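Local coordinates for protein putative methylthioribose-1-phosphate isomerase (Pyrococcus horikoshii OT3, PDB 6A34) that probably interconverts 5-methylthioribose 1-phosphate and 5-methylthioribulose 1-phosphate, an isomerisation step of the methionine salvage pathway, at residues V186-G191 with D218-K223; F232-G237 with H271-F276; L267-G272 with P327-T332; S282-E287 with K351-N356. One frame throughout, in Å; residues are numbered along the deposited sequence.

Interaction 1. Residues V186-G191 with D218-K223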
loop_
_atom_site.group_PDB
_atom_site.type_symbol
_atom_site.label_atom_id
_atom_site.label_comp_id
_atom_site.label_asym_id
_atom_site.label_seq_id
_atom_site.Cartn_x
_atom_site.Cartn_y
_atom_site.Cartn_z
ATOM N N VAL A 186 5.939 22.012 14.923
ATOM C CA VAL A 186 6.291 23.408 14.874
ATOM C C VAL A 186 5.454 24.121 13.804
ATOM O O VAL A 186 4.926 25.209 14.042
ATOM C CB VAL A 186 7.795 23.594 14.637
ATOM C CG1 VAL A 186 8.120 25.037 14.363
ATOM C CG2 VAL A 186 8.606 23.080 15.804
ATOM N N MET A 187 5.327 23.503 12.623
ATOM C CA MET A 187 4.567 24.075 11.547
ATOM C C MET A 187 3.116 24.285 12.003
ATOM O O MET A 187 2.501 25.295 11.655
ATOM C CB MET A 187 4.604 23.181 10.295
ATOM C CG MET A 187 5.946 23.184 9.607
ATOM S SD MET A 187 5.981 22.231 8.072
ATOM C CE MET A 187 4.889 23.217 7.040
ATOM N N HIS A 188 2.562 23.316 12.739
ATOM C CA HIS A 188 1.143 23.366 13.149
ATOM C C HIS A 188 0.924 24.550 14.104
ATOM O O HIS A 188 -0.020 25.322 13.950
ATOM C CB HIS A 188 0.694 22.033 13.765
ATOM C CG HIS A 188 -0.673 22.077 14.354
ATOM N ND1 HIS A 188 -1.808 22.126 13.576
ATOM C CD2 HIS A 188 -1.099 22.091 15.631
ATOM C CE1 HIS A 188 -2.879 22.145 14.352
ATOM N NE2 HIS A 188 -2.472 22.141 15.607
ATOM N N LYS A 189 1.821 24.690 15.078
ATOM C CA LYS A 189 1.788 25.820 16.013
ATOM C C LYS A 189 1.891 27.142 15.251
ATOM O O LYS A 189 1.226 28.127 15.628
ATOM C CB LYS A 189 2.948 25.775 17.021
ATOM C CG LYS A 189 2.538 25.505 18.457
ATOM C CD LYS A 189 1.740 24.222 18.586
ATOM C CE LYS A 189 0.382 24.431 19.217
ATOM N NZ LYS A 189 -0.268 23.131 19.502
ATOM N N ASP A 190 2.771 27.176 14.240
ATOM C CA ASP A 190 3.021 28.409 13.484
ATOM C C ASP A 190 1.822 28.740 12.580
ATOM O O ASP A 190 1.788 29.803 11.989
ATOM C CB ASP A 190 4.311 28.321 12.664
ATOM C CG ASP A 190 5.556 28.550 13.495
ATOM O OD1 ASP A 190 5.432 29.162 14.566
ATOM O OD2 ASP A 190 6.634 28.108 13.068
ATOM N N GLY A 191 0.840 27.841 12.467
ATOM C CA GLY A 191 -0.284 28.037 11.528
ATOM C C GLY A 191 0.088 27.732 10.071
ATOM O O GLY A 191 -0.628 28.094 9.148
ATOM N N ASP A 218 -2.840 15.374 18.837
ATOM C CA ASP A 218 -2.384 16.722 19.023
ATOM C C ASP A 218 -3.198 17.717 18.208
ATOM O O ASP A 218 -2.861 18.902 18.200
ATOM C CB ASP A 218 -0.889 16.836 18.722
ATOM C CG ASP A 218 -0.013 16.447 19.900
ATOM O OD1 ASP A 218 -0.520 16.539 21.047
ATOM O OD2 ASP A 218 1.185 16.070 19.674
ATOM N N GLY A 219 -4.243 17.270 17.502
ATOM C CA GLY A 219 -5.094 18.203 16.739
ATOM C C GLY A 219 -4.475 18.741 15.444
ATOM O O GLY A 219 -4.899 19.783 14.930
ATOM N N LEU A 220 -3.492 18.044 14.864
ATOM C CA LEU A 220 -3.039 18.409 13.498
ATOM C C LEU A 220 -4.147 18.042 12.497
ATOM O O LEU A 220 -4.841 17.059 12.685
ATOM C CB LEU A 220 -1.744 17.659 13.166
ATOM C CG LEU A 220 -0.451 18.334 13.602
ATOM C CD1 LEU A 220 -0.379 18.508 15.124
ATOM C CD2 LEU A 220 0.742 17.533 13.094
ATOM N N ASN A 221 -4.300 18.810 11.408
ATOM C CA ASN A 221 -5.227 18.393 10.355
ATOM C C ASN A 221 -4.567 17.309 9.457
ATOM O O ASN A 221 -3.635 17.550 8.754
ATOM C CB ASN A 221 -5.736 19.611 9.595
ATOM C CG ASN A 221 -6.673 19.224 8.480
ATOM O OD1 ASN A 221 -7.500 18.343 8.689
ATOM N ND2 ASN A 221 -6.530 19.839 7.305
ATOM N N VAL A 222 -5.168 16.125 9.385
ATOM C CA VAL A 222 -4.517 14.936 8.888
ATOM C C VAL A 222 -5.491 14.211 7.951
ATOM O O VAL A 222 -6.724 14.295 8.138
ATOM C CB VAL A 222 -4.120 14.119 10.125
ATOM C CG1 VAL A 222 -4.453 12.656 10.044
ATOM C CG2 VAL A 222 -2.696 14.384 10.556
ATOM N N LYS A 223 -4.948 13.538 6.930
ATOM C CA LYS A 223 -5.723 12.704 6.039
ATOM C C LYS A 223 -4.948 11.419 5.748
ATOM O O LYS A 223 -3.802 11.479 5.256
ATOM C CB LYS A 223 -6.047 13.437 4.739
ATOM C CG LYS A 223 -7.346 14.219 4.761
ATOM C CD LYS A 223 -7.927 14.503 3.398
ATOM C CE LYS A 223 -8.634 15.843 3.345
ATOM N NZ LYS A 223 -9.499 16.068 4.523
HETATM O O HOH W 1 -2.604 21.102 10.992
#
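A single water joins H188 to N221 across this contact, lying 2.9 Å from H188 ND1 and accepting the backbone N-H of N221 at the same 2.9 Å. The imidazole gets there because its CG lies anti to the backbone N (chi1 173°), which swings the ring off helix 180-189 and over the loop. One ring face is then covered by L220, whose CD1 makes a CH-pi contact 3.9 Å from the centroid of the H188 ring, offset toward the rim. The branch carbon L220 CG follows, 3.8 Å from H188 CG. Farther round the ring, G219 O comes obliquely to within 3.2 Å of H188 CE1; NE2 is also near this oxygen, but the angle is too poor for a hydrogen bond. With an alanine here, the L220 methyl would probably lose the flat surface it rests on, and the water its link to the helix. D218, whose carbonyl also comes near the ring, has its carboxylate held by R185, T11 and the backbone N of K12. L220 also packs on L193 and Y215. Helices 180-189 and 206-217 both end in Schellman motifs, at G191 and G219, each soon followed by a parallel strand, an alternation of helix and strand consistent with the Rossmann-like fold of this family.

Interaction 2. Residues F232-G237 with H271-F276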
loop_
_atom_site.group_PDB
_atom_site.type_symbol
_atom_site.label_atom_id
_atom_site.label_comp_id
_atom_site.label_asym_id
_atom_site.label_seq_id
_atom_site.Cartn_x
_atom_site.Cartn_y
_atom_site.Cartn_z
ATOM N N PHE A 232 -1.263 9.949 -6.735
ATOM C CA PHE A 232 -2.483 10.584 -7.151
ATOM C C PHE A 232 -2.612 11.956 -6.480
ATOM O O PHE A 232 -2.842 12.981 -7.125
ATOM C CB PHE A 232 -3.687 9.700 -6.819
ATOM C CG PHE A 232 -4.988 10.331 -7.248
ATOM C CD1 PHE A 232 -5.406 10.253 -8.567
ATOM C CD2 PHE A 232 -5.751 11.064 -6.345
ATOM C CE1 PHE A 232 -6.599 10.830 -8.965
ATOM C CE2 PHE A 232 -6.928 11.679 -6.751
ATOM C CZ PHE A 232 -7.358 11.539 -8.057
ATOM N N VAL A 233 -2.420 12.002 -5.170
ATOM C CA VAL A 233 -2.591 13.265 -4.510
ATOM C C VAL A 233 -1.510 14.249 -4.964
ATOM O O VAL A 233 -1.771 15.453 -4.955
ATOM C CB VAL A 233 -2.711 13.151 -2.984
ATOM C CG1 VAL A 233 -3.860 12.229 -2.627
ATOM C CG2 VAL A 233 -1.443 12.711 -2.297
ATOM N N MET A 234 -0.335 13.743 -5.351
ATOM C CA MET A 234 0.736 14.604 -5.886
ATOM C C MET A 234 0.300 15.136 -7.254
ATOM O O MET A 234 0.399 16.343 -7.497
ATOM C CB MET A 234 2.072 13.860 -6.056
ATOM C CG MET A 234 2.757 13.478 -4.740
ATOM S SD MET A 234 4.411 12.804 -5.036
ATOM C CE MET A 234 4.497 11.511 -3.796
ATOM N N GLN A 235 -0.177 14.215 -8.106
ATOM C CA GLN A 235 -0.640 14.519 -9.453
ATOM C C GLN A 235 -1.757 15.565 -9.430
ATOM O O GLN A 235 -1.819 16.384 -10.291
ATOM C CB GLN A 235 -1.196 13.258 -10.123
ATOM C CG GLN A 235 -1.541 13.403 -11.607
ATOM C CD GLN A 235 -2.483 12.290 -12.025
ATOM O OE1 GLN A 235 -3.429 11.956 -11.314
ATOM N NE2 GLN A 235 -2.198 11.641 -13.140
ATOM N N GLN A 236 -2.656 15.499 -8.445
ATOM C CA GLN A 236 -3.806 16.402 -8.442
ATOM C C GLN A 236 -3.413 17.757 -7.881
ATOM O O GLN A 236 -4.271 18.599 -7.802
ATOM C CB GLN A 236 -4.975 15.873 -7.616
ATOM C CG GLN A 236 -5.552 14.580 -8.156
ATOM C CD GLN A 236 -6.083 14.806 -9.542
ATOM O OE1 GLN A 236 -5.609 14.177 -10.495
ATOM N NE2 GLN A 236 -7.036 15.728 -9.658
ATOM N N GLY A 237 -2.146 17.968 -7.498
ATOM C CA GLY A 237 -1.718 19.317 -6.983
ATOM C C GLY A 237 -1.963 19.457 -5.475
ATOM O O GLY A 237 -1.832 20.553 -4.912
ATOM N N HIS A 271 6.761 15.491 -10.095
ATOM C CA HIS A 271 5.858 16.622 -9.919
ATOM C C HIS A 271 6.597 17.905 -9.474
ATOM O O HIS A 271 5.941 18.893 -9.135
ATOM C CB HIS A 271 4.758 16.207 -8.936
ATOM C CG HIS A 271 3.914 15.111 -9.485
ATOM N ND1 HIS A 271 4.079 13.776 -9.106
ATOM C CD2 HIS A 271 2.957 15.141 -10.437
ATOM C CE1 HIS A 271 3.242 13.037 -9.799
ATOM N NE2 HIS A 271 2.546 13.848 -10.623
ATOM N N GLY A 272 7.941 17.872 -9.421
ATOM C CA GLY A 272 8.779 18.983 -8.824
ATOM C C GLY A 272 8.348 19.397 -7.414
ATOM O O GLY A 272 8.281 20.570 -7.089
ATOM N N ILE A 273 7.985 18.425 -6.580
ATOM C CA ILE A 273 7.636 18.662 -5.231
ATOM C C ILE A 273 8.905 18.520 -4.406
ATOM O O ILE A 273 9.609 17.508 -4.464
ATOM C CB ILE A 273 6.532 17.702 -4.757
ATOM C CG1 ILE A 273 5.265 17.824 -5.615
ATOM C CG2 ILE A 273 6.222 17.966 -3.309
ATOM C CD1 ILE A 273 4.220 16.771 -5.349
ATOM N N PRO A 274 9.273 19.569 -3.643
ATOM C CA PRO A 274 10.389 19.467 -2.716
ATOM C C PRO A 274 10.240 18.235 -1.812
ATOM O O PRO A 274 9.172 17.932 -1.337
ATOM C CB PRO A 274 10.343 20.782 -1.924
ATOM C CG PRO A 274 9.599 21.742 -2.777
ATOM C CD PRO A 274 8.667 20.902 -3.641
ATOM N N PHE A 275 11.359 17.550 -1.595
ATOM C CA PHE A 275 11.424 16.283 -0.937
ATOM C C PHE A 275 12.594 16.298 0.051
ATOM O O PHE A 275 13.769 16.379 -0.357
ATOM C CB PHE A 275 11.618 15.205 -2.007
ATOM C CG PHE A 275 11.747 13.808 -1.480
ATOM C CD1 PHE A 275 10.631 13.036 -1.248
ATOM C CD2 PHE A 275 12.977 13.280 -1.176
ATOM C CE1 PHE A 275 10.754 11.746 -0.761
ATOM C CE2 PHE A 275 13.097 11.989 -0.695
ATOM C CZ PHE A 275 11.989 11.229 -0.471
ATOM N N PHE A 276 12.274 16.208 1.339
ATOM C CA PHE A 276 13.271 16.287 2.414
ATOM C C PHE A 276 13.287 15.028 3.273
ATOM O O PHE A 276 12.243 14.456 3.577
ATOM C CB PHE A 276 12.970 17.455 3.340
ATOM C CG PHE A 276 13.130 18.817 2.721
ATOM C CD1 PHE A 276 12.087 19.411 2.030
ATOM C CD2 PHE A 276 14.307 19.518 2.880
ATOM C CE1 PHE A 276 12.231 20.679 1.488
ATOM C CE2 PHE A 276 14.452 20.782 2.339
ATOM C CZ PHE A 276 13.409 21.368 1.656
#
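M234 CB, where the side chain leaves the helix, sits over a face of the H271 ring, a CH-pi contact 4.0 Å from the centroid and 28° off the normal. CG comes next and packs on the end of I273, with M234 CG and I273 CD1 3.7 Å apart. SD stays beside that methyl, 4.0 Å from I273 CD1, and passes the imidazole obliquely. A bend at chi3 (-142°) then carries the tip away from both residues, and M234 CE ends 3.7 Å from L267 CB. Q235 N lies over the same face of the ring, and Q235 CA is 3.5 Å from H271 NE2, so the imidazole rests against the helix surface itself. NE2 is hydrogen-bonded to Y262 OH of the second subunit. Replacing H271 by an alanine would probably uncover M234 CB and leave that tyrosine hydroxyl without its mate. Q235 also turns to the second subunit, where its NE2 binds V325 O. M234 and I273 both touch I242 of strand 241-244, and M234 reaches L264 as well, so the M234 side chain of helix 230-235 fits between that strand, helix 261-270 and the turn leading into strand 275-278.

Interaction 3. Residues L267-G272 with P327-T332; sequences LAREHG and PHKYLT
R269 leaves its helix with CG anti to the backbone N (chi1 -166°) and bends at chi2 and chi3, which lays its guanidinium beside Y330, whose own CG is turned anti to its carbonyl carbon. Y330 CE1 comes over one guanidinium face, 3.3 Å from R269 NE and 3.4 Å from R269 CZ. The two planes are tilted 42° apart, so this is no flat stack. Y330 OH lies 3.3 Å from R269 NH1, but at an angle that makes no hydrogen bond. The extended K329 side chain brings NZ in at the guanidinium edge, 3.0 Å from R269 NH1; both are donors. The cost of these like charges is probably eased from outside the two segments, by E270 of the second subunit, which pairs with R269 NH2. The arginine rides the last turn of helix 261-270, which closes in a Schellman motif with G272 at C-prime and G272 N bonded to R269 O. In that turn L267 O accepts from H271 N and from H271 ND1, the latter 2.9 Å away, on opposite faces of its plane. Y330 belongs to a short 3-10 segment between strands 323-326 and 333-336, and packs on Y262, A265 and V266 of the same helix.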
loop_
_atom_site.group_PDB
_atom_site.type_symbol
_atom_site.label_atom_id
_atom_site.label_comp_id
_atom_site.label_asym_id
_atom_site.label_seq_id
_atom_site.Cartn_x
_atom_site.Cartn_y
_atom_site.Cartn_z
ATOM N N LEU A 267 8.225 9.854 -7.333
ATOM C CA LEU A 267 7.012 10.664 -7.653
ATOM C C LEU A 267 7.166 12.136 -7.327
ATOM O O LEU A 267 6.666 12.963 -8.091
ATOM C CB LEU A 267 5.810 10.092 -6.940
ATOM C CG LEU A 267 5.437 8.701 -7.426
ATOM C CD1 LEU A 267 4.678 8.040 -6.289
ATOM C CD2 LEU A 267 4.612 8.801 -8.694
ATOM N N ALA A 268 7.854 12.474 -6.238
ATOM C CA ALA A 268 8.041 13.904 -5.909
ATOM C C ALA A 268 8.722 14.627 -7.069
ATOM O O ALA A 268 8.315 15.717 -7.507
ATOM C CB ALA A 268 8.844 14.068 -4.650
ATOM N N ARG A 269 9.766 13.985 -7.570
ATOM C CA ARG A 269 10.601 14.515 -8.630
ATOM C C ARG A 269 9.762 14.725 -9.893
ATOM O O ARG A 269 9.845 15.772 -10.518
ATOM C CB ARG A 269 11.776 13.561 -8.866
ATOM C CG ARG A 269 12.901 14.154 -9.703
ATOM C CD ARG A 269 13.138 13.368 -10.973
ATOM N NE ARG A 269 14.342 12.540 -10.923
ATOM C CZ ARG A 269 14.533 11.471 -11.695
ATOM N NH1 ARG A 269 15.742 10.946 -11.857
ATOM N NH2 ARG A 269 13.494 10.920 -12.290
ATOM N N GLU A 270 8.949 13.732 -10.260
ATOM C CA GLU A 270 8.071 13.863 -11.417
ATOM C C GLU A 270 7.177 15.122 -11.318
ATOM O O GLU A 270 6.827 15.752 -12.359
ATOM C CB GLU A 270 7.211 12.605 -11.546
ATOM C CG GLU A 270 6.214 12.649 -12.688
ATOM C CD GLU A 270 6.872 12.855 -14.037
ATOM O OE1 GLU A 270 7.838 12.098 -14.352
ATOM O OE2 GLU A 270 6.437 13.788 -14.747
ATOM N N HIS A 271 6.761 15.491 -10.095
ATOM C CA HIS A 271 5.858 16.622 -9.919
ATOM C C HIS A 271 6.597 17.905 -9.474
ATOM O O HIS A 271 5.941 18.893 -9.135
ATOM C CB HIS A 271 4.758 16.207 -8.936
ATOM C CG HIS A 271 3.914 15.111 -9.485
ATOM N ND1 HIS A 271 4.079 13.776 -9.106
ATOM C CD2 HIS A 271 2.957 15.141 -10.437
ATOM C CE1 HIS A 271 3.242 13.037 -9.799
ATOM N NE2 HIS A 271 2.546 13.848 -10.623
ATOM N N GLY A 272 7.941 17.872 -9.421
ATOM C CA GLY A 272 8.779 18.983 -8.824
ATOM C C GLY A 272 8.348 19.397 -7.414
ATOM O O GLY A 272 8.281 20.570 -7.089
ATOM N N PRO A 327 18.413 7.219 -3.783
ATOM C CA PRO A 327 19.591 7.962 -4.240
ATOM C C PRO A 327 19.490 9.462 -3.883
ATOM O O PRO A 327 18.380 10.048 -3.943
ATOM C CB PRO A 327 19.612 7.745 -5.771
ATOM C CG PRO A 327 18.817 6.445 -5.990
ATOM C CD PRO A 327 17.754 6.521 -4.905
ATOM N N HIS A 328 20.641 10.070 -3.529
ATOM C CA HIS A 328 20.713 11.429 -2.965
ATOM C C HIS A 328 20.141 12.485 -3.912
ATOM O O HIS A 328 19.655 13.476 -3.442
ATOM C CB HIS A 328 22.139 11.804 -2.545
ATOM C CG HIS A 328 23.118 11.775 -3.665
ATOM N ND1 HIS A 328 23.287 12.856 -4.537
ATOM C CD2 HIS A 328 23.961 10.801 -4.064
ATOM C CE1 HIS A 328 24.192 12.520 -5.449
ATOM N NE2 HIS A 328 24.619 11.254 -5.174
ATOM N N LYS A 329 20.183 12.250 -5.222
ATOM C CA LYS A 329 19.787 13.229 -6.208
ATOM C C LYS A 329 18.295 13.613 -6.126
ATOM O O LYS A 329 17.876 14.712 -6.606
ATOM C CB LYS A 329 20.133 12.714 -7.610
ATOM C CG LYS A 329 19.304 11.537 -8.104
ATOM C CD LYS A 329 19.514 11.241 -9.588
ATOM C CE LYS A 329 18.659 10.104 -10.102
ATOM N NZ LYS A 329 18.620 10.063 -11.580
ATOM N N TYR A 330 17.480 12.735 -5.548
ATOM C CA TYR A 330 16.077 12.995 -5.303
ATOM C C TYR A 330 15.867 13.952 -4.116
ATOM O O TYR A 330 14.748 14.450 -3.935
ATOM C CB TYR A 330 15.355 11.654 -5.074
ATOM C CG TYR A 330 15.339 10.750 -6.283
ATOM C CD1 TYR A 330 14.510 11.040 -7.343
ATOM C CD2 TYR A 330 16.111 9.614 -6.383
ATOM C CE1 TYR A 330 14.490 10.283 -8.496
ATOM C CE2 TYR A 330 16.068 8.802 -7.515
ATOM C CZ TYR A 330 15.256 9.144 -8.582
ATOM O OH TYR A 330 15.185 8.419 -9.748
ATOM N N LEU A 331 16.906 14.214 -3.303
ATOM C CA LEU A 331 16.742 15.060 -2.089
ATOM C C LEU A 331 16.885 16.541 -2.443
ATOM O O LEU A 331 17.839 16.946 -3.066
ATOM C CB LEU A 331 17.768 14.695 -1.020
ATOM C CG LEU A 331 17.503 13.418 -0.239
ATOM C CD1 LEU A 331 18.753 12.969 0.510
ATOM C CD2 LEU A 331 16.365 13.621 0.741
ATOM N N THR A 332 15.945 17.350 -1.950
ATOM C CA THR A 332 16.065 18.791 -1.989
ATOM C C THR A 332 17.031 19.234 -0.877
ATOM O O THR A 332 17.790 20.131 -1.053
ATOM C CB THR A 332 14.688 19.446 -1.866
ATOM O OG1 THR A 332 13.826 18.913 -2.871
ATOM C CG2 THR A 332 14.770 20.950 -1.988
#

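Interaction 4. Residues S282-E287 with K351-N356; sequences SSIDME and KLFEVN
F353 meets I284 and M286 with its ring, and both come to it obliquely. I284 approaches at CE1 and CZ: its CG2 is 3.9 Å from F353 CE1, its CB is as near to that carbon, and CD1 lies 4.0 Å from it. Even the I284 carbonyl oxygen comes close, 3.9 Å from F353 CZ. The M286 sulfur is nearest to CD1 and CE1. It lies 4.8 Å from the centroid of the F353 ring and 26° off the normal, a Met-aromatic contact, and the bend at chi2 (72°) turns it to the ring; the terminal methyl is modelled too close to the ring for its exact place to be trusted. Both side chains run past the phenylalanine in the opposite sense. I284 and M286 can share the ring because they alternate along the chain with D285, whose side chain leaves the other way. The I284-D285 pair forms a short, weakly bonded edge strand of the smaller mixed sheet, parallel to strand 248-250, with S283 and D285 both bonded to the backbone of I249. Just beyond, D285 OD1 accepts the N-H of E287 at 3.2 Å, met from above the carboxylate plane, in an Asx turn that encloses M286. L349, one turn before F353 on the helix, packs on both I284 and M286; from the loop before the strand, L281 touches F353 and L352. The side chain of I284 is about 11 Å from that of D247, the predicted proton donor.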
loop_
_atom_site.group_PDB
_atom_site.type_symbol
_atom_site.label_atom_id
_atom_site.label_comp_id
_atom_site.label_asym_id
_atom_site.label_seq_id
_atom_site.Cartn_x
_atom_site.Cartn_y
_atom_site.Cartn_z
ATOM N N SER A 282 23.560 11.549 14.315
ATOM C CA SER A 282 23.910 10.210 14.715
ATOM C C SER A 282 23.333 9.164 13.747
ATOM O O SER A 282 23.699 7.998 13.836
ATOM C CB SER A 282 23.458 9.946 16.135
ATOM O OG SER A 282 22.047 10.043 16.237
ATOM N N SER A 283 22.426 9.568 12.849
ATOM C CA SER A 283 21.840 8.647 11.845
ATOM C C SER A 283 22.635 8.702 10.535
ATOM O O SER A 283 22.354 7.950 9.618
ATOM C CB SER A 283 20.378 8.954 11.587
ATOM O OG SER A 283 19.649 8.953 12.798
ATOM N N ILE A 284 23.601 9.621 10.443
ATOM C CA ILE A 284 24.463 9.693 9.296
ATOM C C ILE A 284 25.671 8.792 9.556
ATOM O O ILE A 284 26.449 9.040 10.463
ATOM C CB ILE A 284 24.865 11.145 8.994
ATOM C CG1 ILE A 284 23.644 12.047 8.853
ATOM C CG2 ILE A 284 25.767 11.234 7.776
ATOM C CD1 ILE A 284 23.974 13.507 8.955
ATOM N N ASP A 285 25.793 7.753 8.728
ATOM C CA ASP A 285 26.862 6.789 8.755
ATOM C C ASP A 285 27.868 7.171 7.668
ATOM O O ASP A 285 27.720 6.786 6.505
ATOM C CB ASP A 285 26.301 5.375 8.569
ATOM C CG ASP A 285 27.304 4.242 8.652
ATOM O OD1 ASP A 285 28.491 4.516 8.905
ATOM O OD2 ASP A 285 26.876 3.086 8.447
ATOM N N MET A 286 28.915 7.894 8.086
ATOM C CA MET A 286 29.929 8.437 7.193
ATOM C C MET A 286 30.945 7.350 6.790
ATOM O O MET A 286 31.752 7.565 5.892
ATOM C CB MET A 286 30.632 9.635 7.846
ATOM C CG MET A 286 30.826 10.778 6.878
ATOM S SD MET A 286 29.272 11.644 6.485
ATOM C CE MET A 286 29.683 13.265 7.115
ATOM N N GLU A 287 30.857 6.166 7.411
ATOM C CA GLU A 287 31.685 5.003 7.043
ATOM C C GLU A 287 31.306 4.459 5.659
ATOM O O GLU A 287 32.189 3.981 4.944
ATOM C CB GLU A 287 31.538 3.854 8.048
ATOM C CG GLU A 287 32.794 3.581 8.850
ATOM C CD GLU A 287 33.076 4.623 9.916
ATOM O OE1 GLU A 287 33.388 5.781 9.551
ATOM O OE2 GLU A 287 32.959 4.274 11.108
ATOM N N LYS A 351 31.616 18.566 5.734
ATOM C CA LYS A 351 31.734 19.859 6.404
ATOM C C LYS A 351 31.006 19.787 7.744
ATOM O O LYS A 351 31.593 20.017 8.781
ATOM C CB LYS A 351 31.144 21.017 5.593
ATOM C CG LYS A 351 32.094 21.674 4.599
ATOM C CD LYS A 351 31.477 22.868 3.884
ATOM C CE LYS A 351 32.102 23.145 2.533
ATOM N NZ LYS A 351 31.425 24.267 1.841
ATOM N N LEU A 352 29.720 19.445 7.699
ATOM C CA LEU A 352 28.868 19.467 8.883
ATOM C C LEU A 352 29.530 18.712 10.038
ATOM O O LEU A 352 29.379 19.106 11.192
ATOM C CB LEU A 352 27.517 18.831 8.544
ATOM C CG LEU A 352 26.450 18.931 9.628
ATOM C CD1 LEU A 352 26.103 20.384 9.905
ATOM C CD2 LEU A 352 25.215 18.156 9.213
ATOM N N PHE A 353 30.226 17.615 9.711
ATOM C CA PHE A 353 30.809 16.730 10.705
ATOM C C PHE A 353 32.067 17.351 11.333
ATOM O O PHE A 353 32.311 17.158 12.527
ATOM C CB PHE A 353 31.068 15.345 10.108
ATOM C CG PHE A 353 30.015 14.343 10.509
ATOM C CD1 PHE A 353 28.757 14.361 9.923
ATOM C CD2 PHE A 353 30.255 13.430 11.525
ATOM C CE1 PHE A 353 27.779 13.459 10.312
ATOM C CE2 PHE A 353 29.278 12.527 11.913
ATOM C CZ PHE A 353 28.040 12.549 11.313
ATOM N N GLU A 354 32.848 18.089 10.538
ATOM C CA GLU A 354 34.066 18.752 11.020
ATOM C C GLU A 354 33.700 19.901 11.972
ATOM O O GLU A 354 34.374 20.075 12.983
ATOM C CB GLU A 354 34.943 19.206 9.847
ATOM C CG GLU A 354 35.958 18.146 9.420
ATOM C CD GLU A 354 36.230 18.036 7.924
ATOM O OE1 GLU A 354 36.376 19.093 7.264
ATOM O OE2 GLU A 354 36.288 16.890 7.414
ATOM N N VAL A 355 32.621 20.641 11.675
ATOM C CA VAL A 355 32.254 21.846 12.449
ATOM C C VAL A 355 31.245 21.521 13.570
ATOM O O VAL A 355 30.838 22.452 14.274
ATOM C CB VAL A 355 31.744 23.001 11.552
ATOM C CG1 VAL A 355 32.725 23.338 10.434
ATOM C CG2 VAL A 355 30.350 22.756 10.986
ATOM N N ASN A 356 30.851 20.246 13.752
ATOM C CA ASN A 356 29.938 19.824 14.873
ATOM C C ASN A 356 30.489 18.551 15.538
ATOM O O ASN A 356 29.733 17.613 15.818
ATOM C CB ASN A 356 28.482 19.589 14.428
ATOM C CG ASN A 356 27.695 20.854 14.136
ATOM O OD1 ASN A 356 27.407 21.154 12.978
ATOM N ND2 ASN A 356 27.322 21.595 15.172
#

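How the interactions relate
Starting from the N terminus, interaction 1 closes first, looping round strand 193-199 and helix 206-217 to bring the end of helix 180-189 to the approach of edge strand 222-225. Interaction 2 follows in series and ties helix 230-235 to the lead-in of strand 275-278. Interaction 3 starts where that one finishes, sharing H271 and G272, and spans a longer loop to the turn before strand 333-336; the two touch directly, with F275 O 2.9 Å from T332 N. Interaction 4 crosses interaction 3 along the chain and joins the small sheet to C-terminal helix 345-354. None nests inside another. Interactions 1, 2 and 3 also touch the second subunit.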